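Local atomic coordinates of ribonuclease J (Methanolobus psychrophilus R15, PDB entry 5HAB), a protein that probably degrades RNA as an exoribonuclease of the beta-CASP group within the metallo-beta-lactamase superfamily. Residues I52-I57 against V101-A106; I125-T130 against D178-A183; Y129-I134 against N148-L153; R39-I44 against A83-T88. The protein carries 1 engineered substitution. All coordinates share one frame; numbering follows the deposited sequence.

All four contacts reach one seven-stranded mixed sheet of the metallo-beta-lactamase core. Contact 1 joins its neighbouring strands 49-53 and 96-102, and contact 4 sets the start of strand 41-46 against a loop, their centres about 10 Å apart. Contacts 2 and 3 both use helix 128-138 and share Tyr129 and Thr130; contact 2 also takes in the end of strand 124-126. Along the chain contacts 4 and 1 alternate their segments, and contacts 2 and 3 follow. Contacts 3 and 4 lie about 19 Å apart, centre to centre. Contact 2 thus bridges the two sheets of the core, while contacts 1, 3 and 4 build up one of them, with the RNA beside contact 1.

Contact 1: I52-I57 against V101-A106; sequences IIDMGI and VCTHGA. Engineered in segment 101-106: Ala106 (natural residue His). With nucleotides of chain D.
Ile53 and Val101 form a parallel beta bridge in which Val101 is held twice by the opposite backbone. Val101 N gives its hydrogen to Ile52 O at 2.7 Å, and Val101 O accepts from Asp54 N at 2.6 Å, so the bonds fall on the residues flanking Ile53. Beyond this pair the strands give way to side-chain chemistry, best traced along Asp54. Its CB leads to a CG set anti to the carbonyl carbon (chi1 -67°), which turns the carboxylate across to Thr103. CG lies 3.3 Å from Thr103 OG1. OD1 accepts the backbone N-H of Thr103, N to OD1 2.8 Å, on its syn side and only 15° out of the carboxylate plane, with a nearly straight N-H...O angle of 161°. OD2 lies 2.8 Å from Thr103 OG1, a hydrogen bond that is less certain because OG1 is less surely placed; OD2 also has a weak bond from Tyr193. Apolar contact is slight, Ile53 CG2 lying 4.2 Å from Thr103 CG2. Farther on, Ala106 N donates to ND1 of His104, close to the imidazole plane, while NE2 of His104 is bound to Asp196. The engineered Ala106, a histidine in nature, stands at the N-cap of the next helix and brings its CB to 3.2 Å from OP2 of nucleotide A3 of chain D. Residues 104-106 open what is, in the natural sequence, the HxHxDH signature of this superfamily. The firm bond from Thr103 N to Asp54 OD1, with the less certain one to OD2, is consistent with Asp54 steadying the loop that brings the signature to the RNA.

Contact 2: I125-T130 against D178-A183; sequences IATPYT and DTVFVA
Thr127 and Asp178 lie alongside one another, pointing opposite ways, and this pair makes the tight part of the contact. Thr127 CB comes to 3.3 Å from Asp178 OD2 and 3.4 Å from Asp178 CG, so the carboxylate lies against the carbon body of the threonine. With chi1 at 60°, Thr127 OG1 sits between its backbone N and carbonyl carbon, and from there it donates to Asp178 O over 3.1 Å. That donor is tilted 18° from the carbonyl plane, with a C=O...donor angle of 138°. The other branch of Thr127 works differently: its CG2 meets Val180 CG1 tip to tip at 3.7 Å, an apolar touch at the buried end of the interface.

The looser side lies toward Pro128 and Thr130. Pro128 CD stands 3.7 Å from Asp178 OD2, the proline ring crossing the aspartate at about a right angle, and both residues are partly exposed. A water, 2.7 Å from Thr130 OG1, reaches Asp178 O through a weak bond, so one good and one weak bond mediate this side. Asp178 OD2 has a weak bond of its own from Tyr307.

Thr127 occupies the N-cap position of helix 128-138, directly after strand 124-126. The contact therefore ties the strand-to-helix turn of the seven-stranded sheet to Asp178 and Val180, at and near the entry to strand 179-186 of the second sheet, with helix 293-304 packed against Tyr129 alongside.

Contact 3: Y129-I134 against N148-L153; sequences YTTALI and NNIVAL
No flat group joins Thr131 and Ile134 to Ile150: the one ring in these segments, Tyr129, is turned elsewhere. One face of that ring carries Leu133 CG, 4.2 Å above the plane and offset toward the rim, and its hydroxyl is bonded to Tyr298 O, so it serves the side of the helix that faces helix 293-304.

The contact itself is aliphatic and rests on two side chains from successive turns. Thr131 CG2 meets Ile150 CG2 at 3.5 Å, the two side chains passing flank to flank, and the same methyl lies 3.8 Å from Ala152 CA and 4.1 Å from Ala152 CB. Thr131 CG2 is anti to its carbonyl carbon, while OG1 (chi1 59°) points back to the helix start and bonds to Pro128 O. This division leaves the methyl for the strand and satisfies the hydroxyl within the first turn. One turn later Ile134 CG2, the branch anti to its backbone N, touches Ile150 CD1 at 3.6 Å, the chains crossing obliquely. Ile150 thus spans both turns, CG2 at Thr131 and CD1 at Ile134.

The local axes of helix and strand approach to 8.4 Å and run nearly antiparallel, at 158°. Such packing is that of a beta-alpha-beta unit: strand 124-126, helix 128-138 and strand 150-152, with the helix laid over the two neighbouring parallel strands at one edge of the seven-stranded metallo-beta-lactamase sheet.

Contact 4: R39-I44 against A83-T88; sequences RNMTAI and AIPDDT
With chi1 at 55°, Arg39 CG stands between the backbone N and the carbonyl carbon, and the chain then runs extended from CG to NE; this takes the aliphatic chain past Ala83 and Pro85 and brings the guanidinium to Ile84 O. Met41 is built otherwise, CG anti to the backbone N (chi1 -179°) and the chain bent at chi3, which folds its methyl onto Pro85.

At the arginine end, NH1 of Arg39 donates to Ile84 O over 3.2 Å. The oxygen lies at the edge of the guanidinium, nearly in its plane, but the donor stands 47° above the plane of the carbonyl, so no lone pair is aimed at it. On the way, Arg39 CB lies 3.6 Å from both Ala83 O and Pro85 CD. NH2 of Arg39 is held by a salt bridge to Glu36.

In the metallo-beta-lactamase fold this is where strand 41-46 enters the seven-stranded sheet, and residues 83-88 belong to the loop between helix 75-81 and strand 96-102. The loop is irregular, with a cis peptide before Ala83 and an inverse gamma turn centred on Asp86, and forms no strand pairing with residues 39-44.

On the apolar side Met41 crosses Pro85 at about a right angle, Met41 CE only 3.4 Å from Pro85 CG, tighter than usual van der Waals contact. Met41 SD then reaches Asp87 CB at 4.0 Å, while Asp87 OD2 accepts from Tyr120 and Leu116 of helix 113-116 packs against Met41, Pro85 and Asp87.

Contact 1: I52-I57 against V101-A106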
loop_
_atom_site.group_PDB
_atom_site.type_symbol
_atom_site.label_atom_id
_atom_site.label_comp_id
_atom_site.label_asym_id
_atom_site.label_seq_id
_atom_site.Cartn_x
_atom_site.Cartn_y
_atom_site.Cartn_z
ATOM N N ILE B 52 -26.218 10.778 -28.263
ATOM C CA ILE B 52 -25.798 10.509 -26.895
ATOM C C ILE B 52 -25.336 9.058 -26.807
ATOM O O ILE B 52 -25.953 8.167 -27.387
ATOM C CB ILE B 52 -26.926 10.808 -25.879
ATOM C CG1 ILE B 52 -27.240 12.305 -25.842
ATOM C CG2 ILE B 52 -26.544 10.345 -24.485
ATOM C CD1 ILE B 52 -28.398 12.668 -24.917
ATOM N N ILE B 53 -24.230 8.830 -26.105
ATOM C CA ILE B 53 -23.726 7.482 -25.875
ATOM C C ILE B 53 -23.655 7.208 -24.374
ATOM O O ILE B 53 -22.897 7.862 -23.633
ATOM C CB ILE B 53 -22.361 7.262 -26.538
ATOM C CG1 ILE B 53 -22.391 7.709 -28.002
ATOM C CG2 ILE B 53 -21.973 5.798 -26.458
ATOM C CD1 ILE B 53 -21.124 7.357 -28.773
ATOM N N ASP B 54 -24.505 6.271 -23.954
ATOM C CA ASP B 54 -24.580 5.737 -22.595
ATOM C C ASP B 54 -25.065 6.768 -21.581
ATOM O O ASP B 54 -24.840 7.964 -21.730
ATOM C CB ASP B 54 -23.222 5.161 -22.174
ATOM C CG ASP B 54 -22.845 3.919 -22.975
ATOM O OD1 ASP B 54 -23.737 3.080 -23.236
ATOM O OD2 ASP B 54 -21.663 3.780 -23.352
ATOM N N MET B 55 -25.741 6.280 -20.548
ATOM C CA MET B 55 -26.270 7.112 -19.480
ATOM C C MET B 55 -26.183 6.302 -18.186
ATOM O O MET B 55 -27.148 5.644 -17.783
ATOM C CB MET B 55 -27.722 7.530 -19.763
ATOM C CG MET B 55 -27.923 8.319 -21.059
ATOM S SD MET B 55 -29.592 8.977 -21.283
ATOM C CE MET B 55 -30.183 8.872 -19.615
ATOM N N GLY B 56 -25.028 6.353 -17.531
ATOM C CA GLY B 56 -24.771 5.496 -16.385
ATOM C C GLY B 56 -25.036 6.105 -15.026
ATOM O O GLY B 56 -25.317 7.296 -14.911
ATOM N N ILE B 57 -24.972 5.275 -13.991
ATOM C CA ILE B 57 -25.118 5.751 -12.622
ATOM C C ILE B 57 -23.847 5.433 -11.825
ATOM O O ILE B 57 -23.144 4.469 -12.134
ATOM C CB ILE B 57 -26.384 5.145 -11.963
ATOM C CG1 ILE B 57 -26.682 5.823 -10.624
ATOM C CG2 ILE B 57 -26.247 3.641 -11.801
ATOM C CD1 ILE B 57 -27.979 5.390 -9.994
ATOM N N VAL B 101 -27.455 5.986 -27.769
ATOM C CA VAL B 101 -26.868 4.652 -27.877
ATOM C C VAL B 101 -26.455 4.134 -26.504
ATOM O O VAL B 101 -25.873 4.863 -25.702
ATOM C CB VAL B 101 -25.669 4.638 -28.841
ATOM C CG1 VAL B 101 -25.027 3.253 -28.870
ATOM C CG2 VAL B 101 -26.104 5.032 -30.240
ATOM N N CYS B 102 -26.798 2.879 -26.230
ATOM C CA CYS B 102 -26.315 2.190 -25.041
ATOM C C CYS B 102 -25.460 1.008 -25.468
ATOM O O CYS B 102 -25.965 0.049 -26.053
ATOM C CB CYS B 102 -27.471 1.726 -24.169
ATOM S SG CYS B 102 -28.348 3.072 -23.364
ATOM N N THR B 103 -24.164 1.074 -25.169
ATOM C CA THR B 103 -23.229 0.084 -25.686
ATOM C C THR B 103 -23.334 -1.245 -24.943
ATOM O O THR B 103 -22.899 -2.274 -25.456
ATOM C CB THR B 103 -21.778 0.588 -25.611
ATOM O OG1 THR B 103 -21.540 1.155 -24.319
ATOM C CG2 THR B 103 -21.524 1.644 -26.680
ATOM N N HIS B 104 -23.919 -1.223 -23.747
ATOM C CA HIS B 104 -24.295 -2.464 -23.063
ATOM C C HIS B 104 -25.282 -2.182 -21.938
ATOM O O HIS B 104 -25.659 -1.033 -21.703
ATOM C CB HIS B 104 -23.062 -3.211 -22.515
ATOM C CG HIS B 104 -22.308 -2.467 -21.453
ATOM N ND1 HIS B 104 -22.876 -2.098 -20.254
ATOM C CD2 HIS B 104 -21.017 -2.061 -21.398
ATOM C CE1 HIS B 104 -21.977 -1.473 -19.515
ATOM N NE2 HIS B 104 -20.838 -1.439 -20.186
ATOM N N GLY B 105 -25.674 -3.229 -21.218
ATOM C CA GLY B 105 -26.767 -3.115 -20.272
ATOM C C GLY B 105 -26.454 -3.087 -18.788
ATOM O O GLY B 105 -27.357 -3.259 -17.969
ATOM N N ALA B 106 -25.195 -2.852 -18.429
ATOM C CA ALA B 106 -24.826 -2.747 -17.018
ATOM C C ALA B 106 -25.131 -1.338 -16.524
ATOM O O ALA B 106 -25.269 -0.417 -17.332
ATOM C CB ALA B 106 -23.359 -3.085 -16.815
ATOM P P A D 3 -24.079 -4.079 -12.552
ATOM O OP1 A D 3 -24.967 -5.187 -12.987
ATOM O OP2 A D 3 -23.458 -3.200 -13.573
ATOM O "O5'" A D 3 -24.888 -3.144 -11.544
ATOM C "C5'" A D 3 -25.776 -3.697 -10.580
ATOM C "C4'" A D 3 -25.094 -3.918 -9.252
ATOM O "O4'" A D 3 -24.938 -2.662 -8.542
ATOM C "C3'" A D 3 -25.826 -4.809 -8.264
ATOM O "O3'" A D 3 -25.652 -6.186 -8.544
ATOM C "C2'" A D 3 -25.232 -4.385 -6.924
ATOM O "O2'" A D 3 -23.973 -5.009 -6.714
ATOM C "C1'" A D 3 -24.998 -2.888 -7.149
ATOM N N9 A D 3 -26.055 -2.046 -6.551
ATOM C C8 A D 3 -27.183 -1.515 -7.128
ATOM N N7 A D 3 -27.912 -0.800 -6.300
ATOM C C5 A D 3 -27.216 -0.862 -5.099
ATOM C C6 A D 3 -27.457 -0.313 -3.822
ATOM N N6 A D 3 -28.514 0.445 -3.522
ATOM N N1 A D 3 -26.557 -0.574 -2.845
ATOM C C2 A D 3 -25.493 -1.332 -3.134
ATOM N N3 A D 3 -25.159 -1.901 -4.289
ATOM C C4 A D 3 -26.071 -1.625 -5.241
#

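Contact 2: I125-T130 against D178-A183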
loop_
_atom_site.group_PDB
_atom_site.type_symbol
_atom_site.label_atom_id
_atom_site.label_comp_id
_atom_site.label_asym_id
_atom_site.label_seq_id
_atom_site.Cartn_x
_atom_site.Cartn_y
_atom_site.Cartn_z
ATOM N N ILE B 125 -30.940 3.231 -28.984
ATOM C CA ILE B 125 -30.449 2.179 -29.864
ATOM C C ILE B 125 -29.510 1.269 -29.083
ATOM O O ILE B 125 -28.600 1.745 -28.398
ATOM C CB ILE B 125 -29.744 2.755 -31.096
ATOM C CG1 ILE B 125 -30.633 3.786 -31.793
ATOM C CG2 ILE B 125 -29.359 1.635 -32.054
ATOM C CD1 ILE B 125 -29.895 4.623 -32.819
ATOM N N ALA B 126 -29.734 -0.037 -29.174
ATOM C CA ALA B 126 -28.939 -0.975 -28.387
ATOM C C ALA B 126 -29.018 -2.396 -28.930
ATOM O O ALA B 126 -29.803 -2.686 -29.830
ATOM C CB ALA B 126 -29.385 -0.943 -26.928
ATOM N N THR B 127 -28.181 -3.275 -28.390
ATOM C CA THR B 127 -28.213 -4.684 -28.754
ATOM C C THR B 127 -29.441 -5.357 -28.145
ATOM O O THR B 127 -29.965 -4.877 -27.137
ATOM C CB THR B 127 -26.937 -5.408 -28.284
ATOM O OG1 THR B 127 -26.832 -5.310 -26.857
ATOM C CG2 THR B 127 -25.707 -4.806 -28.943
ATOM N N PRO B 128 -29.894 -6.474 -28.744
ATOM C CA PRO B 128 -31.067 -7.221 -28.271
ATOM C C PRO B 128 -31.116 -7.427 -26.760
ATOM O O PRO B 128 -32.123 -7.081 -26.137
ATOM C CB PRO B 128 -30.929 -8.559 -28.997
ATOM C CG PRO B 128 -30.317 -8.184 -30.303
ATOM C CD PRO B 128 -29.381 -7.029 -30.014
ATOM N N TYR B 129 -30.051 -7.970 -26.179
ATOM C CA TYR B 129 -30.021 -8.196 -24.738
ATOM C C TYR B 129 -30.126 -6.875 -23.976
ATOM O O TYR B 129 -30.926 -6.735 -23.037
ATOM C CB TYR B 129 -28.747 -8.946 -24.338
ATOM C CG TYR B 129 -28.708 -9.329 -22.875
ATOM C CD1 TYR B 129 -29.636 -10.217 -22.345
ATOM C CD2 TYR B 129 -27.745 -8.804 -22.025
ATOM C CE1 TYR B 129 -29.608 -10.566 -21.008
ATOM C CE2 TYR B 129 -27.707 -9.153 -20.687
ATOM C CZ TYR B 129 -28.641 -10.032 -20.183
ATOM O OH TYR B 129 -28.610 -10.378 -18.849
ATOM N N THR B 130 -29.321 -5.906 -24.402
ATOM C CA THR B 130 -29.340 -4.576 -23.809
ATOM C C THR B 130 -30.722 -3.947 -23.914
ATOM O O THR B 130 -31.232 -3.393 -22.936
ATOM C CB THR B 130 -28.332 -3.636 -24.486
ATOM O OG1 THR B 130 -27.060 -4.283 -24.589
ATOM C CG2 THR B 130 -28.192 -2.354 -23.687
ATOM N N ASP B 178 -23.063 -9.208 -25.130
ATOM C CA ASP B 178 -23.578 -8.311 -26.166
ATOM C C ASP B 178 -23.124 -6.861 -25.963
ATOM O O ASP B 178 -23.944 -5.945 -25.872
ATOM C CB ASP B 178 -25.108 -8.385 -26.225
ATOM C CG ASP B 178 -25.636 -8.503 -27.649
ATOM O OD1 ASP B 178 -24.824 -8.463 -28.598
ATOM O OD2 ASP B 178 -26.866 -8.643 -27.819
ATOM N N THR B 179 -21.809 -6.666 -25.894
ATOM C CA THR B 179 -21.223 -5.331 -25.788
ATOM C C THR B 179 -20.627 -4.907 -27.133
ATOM O O THR B 179 -20.048 -5.731 -27.854
ATOM C CB THR B 179 -20.139 -5.277 -24.687
ATOM O OG1 THR B 179 -20.724 -5.614 -23.421
ATOM C CG2 THR B 179 -19.537 -3.885 -24.588
ATOM N N VAL B 180 -20.782 -3.631 -27.483
ATOM C CA VAL B 180 -20.309 -3.146 -28.779
ATOM C C VAL B 180 -19.453 -1.873 -28.690
ATOM O O VAL B 180 -19.655 -1.027 -27.815
ATOM C CB VAL B 180 -21.505 -2.905 -29.730
ATOM C CG1 VAL B 180 -22.234 -4.211 -30.016
ATOM C CG2 VAL B 180 -22.469 -1.871 -29.146
ATOM N N PHE B 181 -18.483 -1.758 -29.595
ATOM C CA PHE B 181 -17.938 -0.465 -29.983
ATOM C C PHE B 181 -18.991 0.198 -30.851
ATOM O O PHE B 181 -19.691 -0.487 -31.610
ATOM C CB PHE B 181 -16.636 -0.585 -30.791
ATOM C CG PHE B 181 -15.459 -1.139 -30.025
ATOM C CD1 PHE B 181 -15.536 -1.405 -28.673
ATOM C CD2 PHE B 181 -14.256 -1.369 -30.680
ATOM C CE1 PHE B 181 -14.446 -1.908 -27.994
ATOM C CE2 PHE B 181 -13.164 -1.867 -30.005
ATOM C CZ PHE B 181 -13.258 -2.139 -28.660
ATOM N N VAL B 182 -19.091 1.521 -30.793
ATOM C CA VAL B 182 -19.990 2.194 -31.724
ATOM C C VAL B 182 -19.203 3.154 -32.606
ATOM O O VAL B 182 -18.406 3.952 -32.121
ATOM C CB VAL B 182 -21.154 2.910 -30.983
ATOM C CG1 VAL B 182 -20.645 3.738 -29.829
ATOM C CG2 VAL B 182 -21.944 3.786 -31.946
ATOM N N ALA B 183 -19.408 3.030 -33.917
ATOM C CA ALA B 183 -18.804 3.929 -34.894
ATOM C C ALA B 183 -19.865 4.842 -35.502
ATOM O O ALA B 183 -20.838 4.380 -36.096
ATOM C CB ALA B 183 -18.092 3.142 -35.986
HETATM O O HOH W 1 -25.744 -5.954 -22.911
#

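Contact 3: Y129-I134 against N148-L153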
loop_
_atom_site.group_PDB
_atom_site.type_symbol
_atom_site.label_atom_id
_atom_site.label_comp_id
_atom_site.label_asym_id
_atom_site.label_seq_id
_atom_site.Cartn_x
_atom_site.Cartn_y
_atom_site.Cartn_z
ATOM N N TYR B 129 -30.051 -7.970 -26.179
ATOM C CA TYR B 129 -30.021 -8.196 -24.738
ATOM C C TYR B 129 -30.126 -6.875 -23.976
ATOM O O TYR B 129 -30.926 -6.735 -23.037
ATOM C CB TYR B 129 -28.747 -8.946 -24.338
ATOM C CG TYR B 129 -28.708 -9.329 -22.875
ATOM C CD1 TYR B 129 -29.636 -10.217 -22.345
ATOM C CD2 TYR B 129 -27.745 -8.804 -22.025
ATOM C CE1 TYR B 129 -29.608 -10.566 -21.008
ATOM C CE2 TYR B 129 -27.707 -9.153 -20.687
ATOM C CZ TYR B 129 -28.641 -10.032 -20.183
ATOM O OH TYR B 129 -28.610 -10.378 -18.849
ATOM N N THR B 130 -29.321 -5.906 -24.402
ATOM C CA THR B 130 -29.340 -4.576 -23.809
ATOM C C THR B 130 -30.722 -3.947 -23.914
ATOM O O THR B 130 -31.232 -3.393 -22.936
ATOM C CB THR B 130 -28.332 -3.636 -24.486
ATOM O OG1 THR B 130 -27.060 -4.283 -24.589
ATOM C CG2 THR B 130 -28.192 -2.354 -23.687
ATOM N N THR B 131 -31.320 -4.037 -25.099
ATOM C CA THR B 131 -32.655 -3.484 -25.314
ATOM C C THR B 131 -33.648 -4.124 -24.363
ATOM O O THR B 131 -34.479 -3.438 -23.783
ATOM C CB THR B 131 -33.160 -3.700 -26.755
ATOM O OG1 THR B 131 -33.195 -5.102 -27.042
ATOM C CG2 THR B 131 -32.267 -2.994 -27.769
ATOM N N ALA B 132 -33.548 -5.439 -24.198
ATOM C CA ALA B 132 -34.427 -6.148 -23.278
ATOM C C ALA B 132 -34.270 -5.619 -21.855
ATOM O O ALA B 132 -35.263 -5.395 -21.165
ATOM C CB ALA B 132 -34.159 -7.643 -23.323
ATOM N N LEU B 133 -33.028 -5.420 -21.415
ATOM C CA LEU B 133 -32.796 -4.939 -20.051
ATOM C C LEU B 133 -33.308 -3.514 -19.849
ATOM O O LEU B 133 -33.849 -3.177 -18.786
ATOM C CB LEU B 133 -31.311 -4.996 -19.705
ATOM C CG LEU B 133 -30.710 -6.395 -19.603
ATOM C CD1 LEU B 133 -29.198 -6.300 -19.657
ATOM C CD2 LEU B 133 -31.183 -7.097 -18.344
ATOM N N ILE B 134 -33.120 -2.681 -20.869
ATOM C CA ILE B 134 -33.615 -1.314 -20.824
ATOM C C ILE B 134 -35.138 -1.323 -20.759
ATOM O O ILE B 134 -35.727 -0.608 -19.954
ATOM C CB ILE B 134 -33.116 -0.478 -22.014
ATOM C CG1 ILE B 134 -31.597 -0.303 -21.955
ATOM C CG2 ILE B 134 -33.780 0.889 -22.003
ATOM C CD1 ILE B 134 -31.030 0.383 -23.184
ATOM N N ASN B 148 -39.040 6.238 -24.481
ATOM C CA ASN B 148 -38.390 6.312 -25.784
ATOM C C ASN B 148 -38.574 4.959 -26.466
ATOM O O ASN B 148 -38.505 3.922 -25.806
ATOM C CB ASN B 148 -36.899 6.646 -25.639
ATOM C CG ASN B 148 -36.651 7.888 -24.792
ATOM O OD1 ASN B 148 -36.952 7.914 -23.596
ATOM N ND2 ASN B 148 -36.084 8.921 -25.411
ATOM N N ASN B 149 -38.797 4.950 -27.776
ATOM C CA ASN B 149 -38.826 3.674 -28.486
ATOM C C ASN B 149 -37.413 3.111 -28.522
ATOM O O ASN B 149 -36.437 3.859 -28.591
ATOM C CB ASN B 149 -39.409 3.811 -29.902
ATOM C CG ASN B 149 -38.632 4.774 -30.771
ATOM O OD1 ASN B 149 -38.434 5.934 -30.406
ATOM N ND2 ASN B 149 -38.189 4.299 -31.934
ATOM N N ILE B 150 -37.301 1.792 -28.500
ATOM C CA ILE B 150 -35.990 1.178 -28.497
ATOM C C ILE B 150 -35.775 0.363 -29.754
ATOM O O ILE B 150 -36.566 -0.516 -30.100
ATOM C CB ILE B 150 -35.781 0.323 -27.246
ATOM C CG1 ILE B 150 -36.038 1.161 -25.996
ATOM C CG2 ILE B 150 -34.368 -0.222 -27.220
ATOM C CD1 ILE B 150 -36.104 0.357 -24.736
ATOM N N VAL B 151 -34.681 0.672 -30.434
ATOM C CA VAL B 151 -34.319 0.006 -31.660
ATOM C C VAL B 151 -33.206 -0.985 -31.351
ATOM O O VAL B 151 -32.165 -0.640 -30.769
ATOM C CB VAL B 151 -33.888 1.015 -32.729
ATOM C CG1 VAL B 151 -33.627 0.314 -34.054
ATOM C CG2 VAL B 151 -34.944 2.102 -32.876
ATOM N N ALA B 152 -33.451 -2.231 -31.732
ATOM C CA ALA B 152 -32.474 -3.276 -31.548
ATOM C C ALA B 152 -31.518 -3.272 -32.725
ATOM O O ALA B 152 -31.919 -3.480 -33.871
ATOM C CB ALA B 152 -33.157 -4.629 -31.403
ATOM N N LEU B 153 -30.247 -3.033 -32.432
ATOM C CA LEU B 153 -29.219 -3.065 -33.453
ATOM C C LEU B 153 -28.166 -4.086 -33.036
ATOM O O LEU B 153 -27.643 -4.032 -31.922
ATOM C CB LEU B 153 -28.603 -1.678 -33.645
ATOM C CG LEU B 153 -27.678 -1.542 -34.852
ATOM C CD1 LEU B 153 -28.461 -1.799 -36.129
ATOM C CD2 LEU B 153 -27.023 -0.171 -34.879
#

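Contact 4: R39-I44 against A83-T88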
loop_
_atom_site.group_PDB
_atom_site.type_symbol
_atom_site.label_atom_id
_atom_site.label_comp_id
_atom_site.label_asym_id
_atom_site.label_seq_id
_atom_site.Cartn_x
_atom_site.Cartn_y
_atom_site.Cartn_z
ATOM N N ARG B 39 -21.040 7.125 -13.549
ATOM C CA ARG B 39 -22.091 7.878 -14.247
ATOM C C ARG B 39 -21.678 8.294 -15.667
ATOM O O ARG B 39 -21.619 9.476 -15.993
ATOM C CB ARG B 39 -22.503 9.109 -13.422
ATOM C CG ARG B 39 -21.376 10.062 -13.037
ATOM C CD ARG B 39 -21.928 11.410 -12.588
ATOM N NE ARG B 39 -20.866 12.331 -12.194
ATOM C CZ ARG B 39 -21.077 13.540 -11.682
ATOM N NH1 ARG B 39 -22.316 13.979 -11.493
ATOM N NH2 ARG B 39 -20.047 14.311 -11.356
ATOM N N ASN B 40 -21.404 7.314 -16.515
ATOM C CA ASN B 40 -20.924 7.595 -17.862
ATOM C C ASN B 40 -21.973 8.190 -18.797
ATOM O O ASN B 40 -23.076 7.667 -18.932
ATOM C CB ASN B 40 -20.358 6.319 -18.472
ATOM C CG ASN B 40 -19.196 5.778 -17.673
ATOM O OD1 ASN B 40 -18.114 6.362 -17.664
ATOM N ND2 ASN B 40 -19.425 4.683 -16.964
ATOM N N MET B 41 -21.601 9.282 -19.451
ATOM C CA MET B 41 -22.405 9.831 -20.530
ATOM C C MET B 41 -21.536 10.693 -21.438
ATOM O O MET B 41 -20.843 11.615 -20.980
ATOM C CB MET B 41 -23.575 10.654 -19.991
ATOM C CG MET B 41 -24.459 11.226 -21.093
ATOM S SD MET B 41 -25.859 12.218 -20.525
ATOM C CE MET B 41 -26.807 11.062 -19.578
ATOM N N THR B 42 -21.583 10.383 -22.728
ATOM C CA THR B 42 -20.836 11.139 -23.728
ATOM C C THR B 42 -21.817 11.645 -24.786
ATOM O O THR B 42 -22.861 11.045 -24.990
ATOM C CB THR B 42 -19.722 10.273 -24.374
ATOM O OG1 THR B 42 -18.806 9.846 -23.357
ATOM C CG2 THR B 42 -18.958 11.041 -25.455
ATOM N N ALA B 43 -21.515 12.770 -25.420
ATOM C CA ALA B 43 -22.356 13.247 -26.510
ATOM C C ALA B 43 -21.503 13.547 -27.732
ATOM O O ALA B 43 -20.527 14.283 -27.647
ATOM C CB ALA B 43 -23.152 14.484 -26.083
ATOM N N ILE B 44 -21.859 12.945 -28.860
ATOM C CA ILE B 44 -21.155 13.162 -30.115
ATOM C C ILE B 44 -22.003 14.059 -31.008
ATOM O O ILE B 44 -23.073 13.664 -31.454
ATOM C CB ILE B 44 -20.844 11.833 -30.832
ATOM C CG1 ILE B 44 -20.112 10.858 -29.905
ATOM C CG2 ILE B 44 -20.048 12.088 -32.111
ATOM C CD1 ILE B 44 -18.797 11.384 -29.378
ATOM N N ALA B 83 -23.513 10.330 -8.547
ATOM C CA ALA B 83 -24.812 9.671 -8.834
ATOM C C ALA B 83 -25.163 9.588 -10.324
ATOM O O ALA B 83 -24.984 8.525 -10.919
ATOM C CB ALA B 83 -25.954 10.288 -8.052
ATOM N N ILE B 84 -25.699 10.642 -10.933
ATOM C CA ILE B 84 -25.984 10.554 -12.372
ATOM C C ILE B 84 -25.386 11.746 -13.112
ATOM O O ILE B 84 -25.118 12.782 -12.503
ATOM C CB ILE B 84 -27.504 10.432 -12.663
ATOM C CG1 ILE B 84 -28.241 11.729 -12.326
ATOM C CG2 ILE B 84 -28.095 9.229 -11.937
ATOM C CD1 ILE B 84 -29.701 11.714 -12.748
ATOM N N PRO B 85 -25.174 11.604 -14.433
ATOM C CA PRO B 85 -24.482 12.673 -15.158
ATOM C C PRO B 85 -25.274 13.970 -15.215
ATOM O O PRO B 85 -26.494 13.952 -15.351
ATOM C CB PRO B 85 -24.287 12.083 -16.565
ATOM C CG PRO B 85 -25.138 10.887 -16.624
ATOM C CD PRO B 85 -25.325 10.390 -15.251
ATOM N N ASP B 86 -24.561 15.084 -15.096
ATOM C CA ASP B 86 -25.161 16.407 -15.166
ATOM C C ASP B 86 -25.370 16.793 -16.620
ATOM O O ASP B 86 -24.521 17.445 -17.221
ATOM C CB ASP B 86 -24.269 17.428 -14.469
ATOM C CG ASP B 86 -24.914 18.790 -14.359
ATOM O OD1 ASP B 86 -26.023 18.985 -14.897
ATOM O OD2 ASP B 86 -24.301 19.671 -13.726
ATOM N N ASP B 87 -26.514 16.417 -17.174
ATOM C CA ASP B 87 -26.779 16.657 -18.585
ATOM C C ASP B 87 -27.456 18.004 -18.854
ATOM O O ASP B 87 -27.857 18.278 -19.981
ATOM C CB ASP B 87 -27.623 15.519 -19.159
ATOM C CG ASP B 87 -29.039 15.518 -18.634
ATOM O OD1 ASP B 87 -29.285 16.087 -17.548
ATOM O OD2 ASP B 87 -29.908 14.938 -19.313
ATOM N N THR B 88 -27.576 18.843 -17.829
ATOM C CA THR B 88 -28.136 20.179 -18.023
ATOM C C THR B 88 -27.259 20.984 -18.985
ATOM O O THR B 88 -27.753 21.847 -19.718
ATOM C CB THR B 88 -28.277 20.946 -16.688
ATOM O OG1 THR B 88 -26.983 21.167 -16.117
ATOM C CG2 THR B 88 -29.138 20.164 -15.706
#